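Local coordinates for sugar fermentation stimulation protein homolog (Pyrococcus furiosus, PDB 4DA2) that probably binds DNA and joins an OB-fold domain to a PD-(D/E)xK nuclease-type domain that holds calcium ions, at residues F15-R18 and G24-R27; N44-P49 and S134-E139; E93-L96 and L100-C103. The protein carries 1 engineered substitution. All blocks are in the same frame, centred on the assembly; numbering follows the deposited sequence.

Interaction 1. Residues F15-R18 and G24-R27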
loop_
_atom_site.group_PDB
_atom_site.type_symbol
_atom_site.label_atom_id
_atom_site.label_comp_id
_atom_site.label_asym_id
_atom_site.label_seq_id
_atom_site.Cartn_x
_atom_site.Cartn_y
_atom_site.Cartn_z
ATOM N N PHE A 15 15.549 -10.877 -8.674
ATOM C CA PHE A 15 15.965 -10.306 -7.407
ATOM C C PHE A 15 17.216 -11.010 -6.908
ATOM O O PHE A 15 17.253 -12.238 -6.834
ATOM C CB PHE A 15 14.857 -10.382 -6.358
ATOM C CG PHE A 15 15.213 -9.679 -5.091
ATOM C CD1 PHE A 15 15.174 -8.297 -5.020
ATOM C CD2 PHE A 15 15.617 -10.399 -3.962
ATOM C CE1 PHE A 15 15.553 -7.619 -3.833
ATOM C CE2 PHE A 15 15.975 -9.733 -2.788
ATOM C CZ PHE A 15 15.945 -8.346 -2.718
ATOM N N LEU A 16 18.251 -10.231 -6.591
ATOM C CA LEU A 16 19.510 -10.822 -6.110
ATOM C C LEU A 16 19.613 -10.692 -4.612
ATOM O O LEU A 16 19.693 -11.708 -3.893
ATOM C CB LEU A 16 20.723 -10.157 -6.805
ATOM C CG LEU A 16 20.700 -10.327 -8.337
ATOM C CD1 LEU A 16 21.845 -9.568 -9.008
ATOM C CD2 LEU A 16 20.711 -11.800 -8.755
ATOM N N ARG A 17 19.585 -9.452 -4.122
ATOM C CA ARG A 17 19.682 -9.228 -2.678
ATOM C C ARG A 17 19.257 -7.834 -2.232
ATOM O O ARG A 17 19.325 -6.859 -2.986
ATOM C CB ARG A 17 21.074 -9.591 -2.126
ATOM C CG ARG A 17 22.186 -8.649 -2.522
ATOM C CD ARG A 17 23.558 -9.173 -2.071
ATOM N NE ARG A 17 24.640 -8.313 -2.564
ATOM C CZ ARG A 17 25.139 -7.257 -1.923
ATOM N NH1 ARG A 17 24.653 -6.880 -0.746
ATOM N NH2 ARG A 17 26.136 -6.565 -2.467
ATOM N N ARG A 18 18.788 -7.756 -0.993
ATOM C CA ARG A 18 18.432 -6.478 -0.437
ATOM C C ARG A 18 19.671 -5.881 0.220
ATOM O O ARG A 18 20.327 -6.532 1.026
ATOM C CB ARG A 18 17.252 -6.621 0.545
ATOM C CG ARG A 18 16.560 -5.304 0.815
ATOM C CD ARG A 18 15.225 -5.490 1.512
ATOM N NE ARG A 18 14.526 -4.211 1.639
ATOM C CZ ARG A 18 13.342 -4.051 2.231
ATOM N NH1 ARG A 18 12.712 -5.097 2.747
ATOM N NH2 ARG A 18 12.783 -2.846 2.304
ATOM N N GLY A 24 17.717 -2.351 -3.381
ATOM C CA GLY A 24 18.010 -3.757 -3.691
ATOM C C GLY A 24 18.877 -3.868 -4.926
ATOM O O GLY A 24 18.968 -2.920 -5.711
ATOM N N LEU A 25 19.521 -5.020 -5.092
ATOM C CA LEU A 25 20.193 -5.350 -6.359
ATOM C C LEU A 25 19.383 -6.393 -7.118
ATOM O O LEU A 25 18.922 -7.385 -6.537
ATOM C CB LEU A 25 21.613 -5.874 -6.098
ATOM C CG LEU A 25 22.577 -4.919 -5.404
ATOM C CD1 LEU A 25 23.896 -5.590 -5.075
ATOM C CD2 LEU A 25 22.795 -3.650 -6.283
ATOM N N VAL A 26 19.227 -6.164 -8.423
ATOM C CA VAL A 26 18.497 -7.045 -9.314
ATOM C C VAL A 26 19.322 -7.276 -10.585
ATOM O O VAL A 26 20.182 -6.458 -10.936
ATOM C CB VAL A 26 17.095 -6.458 -9.714
ATOM C CG1 VAL A 26 16.267 -6.141 -8.454
ATOM C CG2 VAL A 26 17.238 -5.243 -10.578
ATOM N N ARG A 27 19.032 -8.365 -11.279
ATOM C CA ARG A 27 19.598 -8.625 -12.586
ATOM C C ARG A 27 18.544 -8.315 -13.637
ATOM O O ARG A 27 17.450 -8.852 -13.597
ATOM C CB ARG A 27 20.074 -10.077 -12.672
ATOM C CG ARG A 27 20.065 -10.715 -14.055
ATOM C CD ARG A 27 21.463 -10.928 -14.597
ATOM N NE ARG A 27 22.407 -11.403 -13.585
ATOM C CZ ARG A 27 23.662 -10.970 -13.501
ATOM N NH1 ARG A 27 24.089 -10.042 -14.352
ATOM N NH2 ARG A 27 24.469 -11.412 -12.544
#

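Interaction 2. Residues N44-P49 and S134-E139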
loop_
_atom_site.group_PDB
_atom_site.type_symbol
_atom_site.label_atom_id
_atom_site.label_comp_id
_atom_site.label_asym_id
_atom_site.label_seq_id
_atom_site.Cartn_x
_atom_site.Cartn_y
_atom_site.Cartn_z
ATOM N N ASN A 44 9.896 -10.397 3.587
ATOM C CA ASN A 44 10.678 -11.643 3.615
ATOM C C ASN A 44 10.237 -12.712 2.620
ATOM O O ASN A 44 11.068 -13.441 2.089
ATOM C CB ASN A 44 10.702 -12.235 5.032
ATOM C CG ASN A 44 11.902 -11.773 5.838
ATOM O OD1 ASN A 44 12.984 -11.530 5.293
ATOM N ND2 ASN A 44 11.720 -11.662 7.148
ATOM N N GLU A 45 8.935 -12.812 2.359
ATOM C CA GLU A 45 8.466 -13.805 1.399
ATOM C C GLU A 45 8.738 -13.442 -0.081
ATOM O O GLU A 45 8.758 -14.322 -0.948
ATOM C CB GLU A 45 7.020 -14.215 1.682
ATOM C CG GLU A 45 6.915 -14.939 3.032
ATOM C CD GLU A 45 5.490 -15.236 3.475
ATOM O OE1 GLU A 45 4.602 -15.404 2.612
ATOM O OE2 GLU A 45 5.266 -15.318 4.700
ATOM N N PHE A 46 8.999 -12.162 -0.345
ATOM C CA PHE A 46 9.261 -11.687 -1.705
ATOM C C PHE A 46 10.746 -11.533 -1.993
ATOM O O PHE A 46 11.180 -11.843 -3.108
ATOM C CB PHE A 46 8.587 -10.331 -1.990
ATOM C CG PHE A 46 7.084 -10.424 -2.187
ATOM C CD1 PHE A 46 6.547 -11.254 -3.178
ATOM C CD2 PHE A 46 6.221 -9.709 -1.365
ATOM C CE1 PHE A 46 5.160 -11.351 -3.356
ATOM C CE2 PHE A 46 4.834 -9.800 -1.527
ATOM C CZ PHE A 46 4.305 -10.619 -2.525
ATOM N N MET A 47 11.488 -11.004 -1.009
ATOM C CA MET A 47 12.907 -10.629 -1.157
ATOM C C MET A 47 13.779 -11.855 -1.009
ATOM O O MET A 47 14.532 -11.961 -0.034
ATOM C CB MET A 47 13.312 -9.618 -0.080
ATOM C CG MET A 47 12.445 -8.388 0.002
ATOM S SD MET A 47 12.991 -7.164 -1.178
ATOM C CE MET A 47 11.629 -5.989 -1.169
ATOM N N ILE A 48 13.666 -12.773 -1.970
ATOM C CA ILE A 48 14.383 -14.053 -1.950
ATOM C C ILE A 48 15.229 -14.119 -3.221
ATOM O O ILE A 48 14.712 -13.915 -4.323
ATOM C CB ILE A 48 13.387 -15.272 -1.900
ATOM C CG1 ILE A 48 12.503 -15.212 -0.643
ATOM C CG2 ILE A 48 14.121 -16.638 -2.037
ATOM C CD1 ILE A 48 13.160 -15.670 0.627
ATOM N N PRO A 49 16.545 -14.385 -3.075
ATOM C CA PRO A 49 17.398 -14.488 -4.269
ATOM C C PRO A 49 16.818 -15.454 -5.311
ATOM O O PRO A 49 16.420 -16.588 -4.967
ATOM C CB PRO A 49 18.741 -14.984 -3.705
ATOM C CG PRO A 49 18.768 -14.453 -2.288
ATOM C CD PRO A 49 17.315 -14.509 -1.820
ATOM N N SER A 134 0.248 -0.351 3.085
ATOM C CA SER A 134 0.520 -1.530 2.270
ATOM C C SER A 134 0.127 -2.800 3.014
ATOM O O SER A 134 0.526 -3.000 4.172
ATOM C CB SER A 134 1.999 -1.598 1.930
ATOM O OG SER A 134 2.286 -2.764 1.148
ATOM N N ALA A 135 -0.629 -3.663 2.340
ATOM C CA ALA A 135 -0.974 -4.979 2.899
ATOM C C ALA A 135 -0.670 -6.090 1.919
ATOM O O ALA A 135 -1.553 -6.576 1.202
ATOM C CB ALA A 135 -2.454 -5.020 3.328
ATOM N N VAL A 136 0.595 -6.473 1.851
ATOM C CA VAL A 136 1.019 -7.439 0.831
ATOM C C VAL A 136 1.590 -8.726 1.450
ATOM O O VAL A 136 2.300 -9.505 0.771
ATOM C CB VAL A 136 1.951 -6.811 -0.257
ATOM C CG1 VAL A 136 1.155 -5.764 -1.090
ATOM C CG2 VAL A 136 3.207 -6.178 0.362
ATOM N N LEU A 137 1.280 -8.944 2.724
ATOM C CA LEU A 137 1.608 -10.201 3.393
ATOM C C LEU A 137 0.410 -11.138 3.267
ATOM O O LEU A 137 -0.710 -10.768 3.621
ATOM C CB LEU A 137 1.960 -9.953 4.863
ATOM C CG LEU A 137 2.303 -11.194 5.706
ATOM C CD1 LEU A 137 3.622 -11.849 5.277
ATOM C CD2 LEU A 137 2.298 -10.897 7.194
ATOM N N ARG A 138 0.630 -12.331 2.721
ATOM C CA ARG A 138 -0.471 -13.235 2.414
ATOM C C ARG A 138 -0.594 -14.346 3.427
ATOM O O ARG A 138 0.397 -14.963 3.811
ATOM C CB ARG A 138 -0.283 -13.862 1.035
ATOM C CG ARG A 138 -1.266 -15.020 0.722
ATOM C CD ARG A 138 -0.827 -15.849 -0.477
ATOM N NE ARG A 138 -0.578 -15.014 -1.645
ATOM C CZ ARG A 138 -1.520 -14.523 -2.448
ATOM N NH1 ARG A 138 -2.804 -14.783 -2.215
ATOM N NH2 ARG A 138 -1.178 -13.754 -3.475
ATOM N N GLU A 139 -1.822 -14.591 3.846
ATOM C CA GLU A 139 -2.173 -15.828 4.544
ATOM C C GLU A 139 -3.453 -16.349 3.911
ATOM O O GLU A 139 -4.551 -15.879 4.217
ATOM C CB GLU A 139 -2.366 -15.618 6.041
ATOM C CG GLU A 139 -2.719 -16.912 6.791
ATOM C CD GLU A 139 -3.307 -16.651 8.160
ATOM O OE1 GLU A 139 -2.552 -16.229 9.069
ATOM O OE2 GLU A 139 -4.528 -16.878 8.321
HETATM O O HOH W 1 3.073 -13.215 1.969
#

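Interaction 3. Residues E93-L96 and L100-C103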
loop_
_atom_site.group_PDB
_atom_site.type_symbol
_atom_site.label_atom_id
_atom_site.label_comp_id
_atom_site.label_asym_id
_atom_site.label_seq_id
_atom_site.Cartn_x
_atom_site.Cartn_y
_atom_site.Cartn_z
ATOM N N GLU A 93 -10.011 9.741 -7.921
ATOM C CA GLU A 93 -10.264 10.520 -9.138
ATOM C C GLU A 93 -11.489 10.020 -9.882
ATOM O O GLU A 93 -12.350 10.820 -10.282
ATOM C CB GLU A 93 -9.072 10.432 -10.085
ATOM C CG GLU A 93 -8.016 11.489 -9.856
ATOM C CD GLU A 93 -6.771 11.268 -10.700
ATOM O OE1 GLU A 93 -6.910 10.974 -11.914
ATOM O OE2 GLU A 93 -5.657 11.396 -10.145
ATOM N N LYS A 94 -11.555 8.702 -10.055
ATOM C CA LYS A 94 -12.608 8.050 -10.842
ATOM C C LYS A 94 -13.888 7.845 -10.014
ATOM O O LYS A 94 -14.891 7.320 -10.516
ATOM C CB LYS A 94 -12.092 6.714 -11.390
ATOM C CG LYS A 94 -11.043 6.847 -12.498
ATOM C CD LYS A 94 -10.509 5.475 -12.877
ATOM C CE LYS A 94 -9.199 5.569 -13.651
ATOM N NZ LYS A 94 -9.362 6.086 -15.033
ATOM N N GLU A 95 -13.821 8.260 -8.743
ATOM C CA GLU A 95 -14.897 8.116 -7.741
ATOM C C GLU A 95 -15.435 6.696 -7.629
ATOM O O GLU A 95 -16.646 6.476 -7.671
ATOM C CB GLU A 95 -16.029 9.124 -8.042
ATOM C CG GLU A 95 -15.540 10.546 -8.144
ATOM C CD GLU A 95 -16.659 11.538 -8.440
ATOM O OE1 GLU A 95 -16.662 12.102 -9.550
ATOM O OE2 GLU A 95 -17.529 11.741 -7.572
ATOM N N LEU A 96 -14.539 5.729 -7.458
ATOM C CA LEU A 96 -14.924 4.323 -7.495
ATOM C C LEU A 96 -15.350 3.755 -6.140
ATOM O O LEU A 96 -15.827 2.625 -6.053
ATOM C CB LEU A 96 -13.827 3.471 -8.135
ATOM C CG LEU A 96 -13.435 3.820 -9.577
ATOM C CD1 LEU A 96 -12.443 2.797 -10.095
ATOM C CD2 LEU A 96 -14.667 3.946 -10.529
ATOM N N LEU A 100 -17.064 8.070 -1.181
ATOM C CA LEU A 100 -16.186 9.219 -1.463
ATOM C C LEU A 100 -16.509 9.940 -2.800
ATOM O O LEU A 100 -15.699 10.711 -3.330
ATOM C CB LEU A 100 -14.704 8.803 -1.377
ATOM C CG LEU A 100 -14.261 8.343 0.032
ATOM C CD1 LEU A 100 -12.960 7.574 -0.014
ATOM C CD2 LEU A 100 -14.170 9.511 1.046
ATOM N N GLU A 101 -17.698 9.687 -3.338
ATOM C CA GLU A 101 -18.166 10.416 -4.520
ATOM C C GLU A 101 -18.255 11.902 -4.260
ATOM O O GLU A 101 -18.711 12.342 -3.205
ATOM C CB GLU A 101 -19.513 9.885 -5.024
ATOM C CG GLU A 101 -19.382 8.588 -5.817
ATOM C CD GLU A 101 -20.712 7.883 -6.042
ATOM O OE1 GLU A 101 -21.765 8.567 -6.068
ATOM O OE2 GLU A 101 -20.698 6.635 -6.178
ATOM N N GLY A 102 -17.795 12.681 -5.227
ATOM C CA GLY A 102 -17.785 14.129 -5.086
ATOM C C GLY A 102 -16.707 14.619 -4.128
ATOM O O GLY A 102 -16.718 15.783 -3.740
ATOM N N CYS A 103 -15.792 13.729 -3.740
ATOM C CA CYS A 103 -14.664 14.095 -2.874
ATOM C C CYS A 103 -13.368 14.066 -3.658
ATOM O O CYS A 103 -13.201 13.247 -4.571
ATOM C CB CYS A 103 -14.515 13.113 -1.714
ATOM S SG CYS A 103 -15.962 12.813 -0.734
HETATM O O HOH W 2 -18.859 4.787 -7.012
#

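Interaction 1. Residues F15-R18 and G24-R27
Leu25 O is gripped by two successive backbone N-H groups, Leu16 N at 2.9 Å and Arg17 N at 3.2 Å, each donor tilted modestly from the carbonyl plane. Two residues facing one make this a classic beta bulge, set in the antiparallel hairpin of strands 11-18 and 23-28 of the OB-fold domain. The same pair is closed in the other direction by Leu25 N bound to Arg17 O at 2.8 Å, a nearly straight bond (171°).

Leu16 has CG anti to its carbonyl carbon (chi1 -60°), and CD1 lies against the neighbouring strand's backbone, 3.8 Å from Val26 C, and also meets Arg27 CB. Replacing it with an alanine would probably leave a gap over the Val26-Arg27 peptide and take away part of the packing on Ile32. On the face carrying Arg17 and Leu25, the two side chains run alongside each other, and Leu25 CD1 sits over one face of the guanidinium, 3.6 Å from Arg17 NH2. On the other face the Phe15 and Val26 side chains cross at about a right angle, Phe15 CD1 lying 4.2 Å from Val26 CG1, while Gly24 leaves room for the Phe15 ring. The grip is thus mostly backbone, with apolar carbons closing over it.

Interaction 2. Residues N44-P49 and S134-E139
Phe46 and Val136 make the closest direct approach, a van der Waals one. The Phe46 ring turns its edge to the backbone of Val136, with CE2 3.4 Å from Val136 O and the oxygen near the ring plane. The same CE2 lies 4.3 Å from Val136 CB, so one ring corner meets both the carbonyl and the side chain. Phe70 meets the ring with its plane turned by about 20°, and Leu178 also touches it.

A second van der Waals touch sets a carboxylate oxygen against a methyl: Glu45 OE2 stands 3.9 Å from Leu137 CD1, the two side chains crossing at about a right angle. Leu137 CG is anti to the backbone N (chi1 179°), and the branch end thereby comes nearer to Glu45 than its first bond would suggest.

Residues 44-49 belong to the loop between strands 31-36 and 52-57 of the OB domain, and 134-139 end strand 127-139 of the PD-(D/E)xK domain, a few residues beyond the calcium ligands Glu131 and Thr132. This is therefore an interdomain contact.

Its polar link runs through water 1, which donates to Glu45 OE1 at 2.7 Å and accepts from Arg138 N at 2.7 Å. The Arg138 guanidinium is engaged elsewhere, in a salt bridge with Asp72 of the OB domain.

Interaction 3. Residues E93-L96 and L100-C103
A Schellman motif ending helix 81-93 meets a type II beta turn: Glu95, the residue with positive phi (51°) in the first, reaches Gly102 and Glu101 in the second. The turn runs from Leu100 to Cys103 and is closed by its own bond from Cys103 N to Leu100 O, 3.0 Å long. Gly102 takes the third position with a phi of 74°, a value that suits a glycine. Together the two motifs bring the chain round from the helix into strand 104-108 of the PD-(D/E)xK domain.

The polar tie is a single direct hydrogen bond from Gly102 N, in the middle peptide of the turn, to Glu95 OE2. Gly102 N and Glu95 OE2 are modelled 2.5 Å apart, short enough for the exact length to be doubtful. The N-H comes to the anti side of OE2 and stands 34° out of the carboxylate plane. Beyond CG the Glu95 chain is extended, which carries the carboxylate across to the turn, where OE2 also lies 3.4 Å from Glu101 CA.

Glu101 contributes carbons: its CG comes within 4.1 Å of Glu95 CB, the two side chains touching low down while their carboxylates stay apart. At the end of the turn Cys103 is fixed by a disulfide to Cys123, and Leu96 packs on Met2 and Leu4. Water 2 spans the remaining distance, donating to Glu95 O at 2.9 Å and to Glu101 OE2 at 2.7 Å.

Interaction 1 is partly buried, whereas interactions 2 and 3 are surface contacts, each with less than half its buried area. Interaction 1 works within one sheet through backbone bonds. Interaction 2 spans two domains with a ring edge and a water, and interaction 3 ties a helix end to a turn through a carboxylate. The first two touch: Phe15 CE2 packs 3.5 Å from Met47 C, and Leu16 O lies 3.3 Å from Pro49 CG, so the OB hairpin backs the loop that meets the other domain. Interaction 3 lies on the opposite side of the chain's centre, its own centre about 30 Å from that of interaction 2.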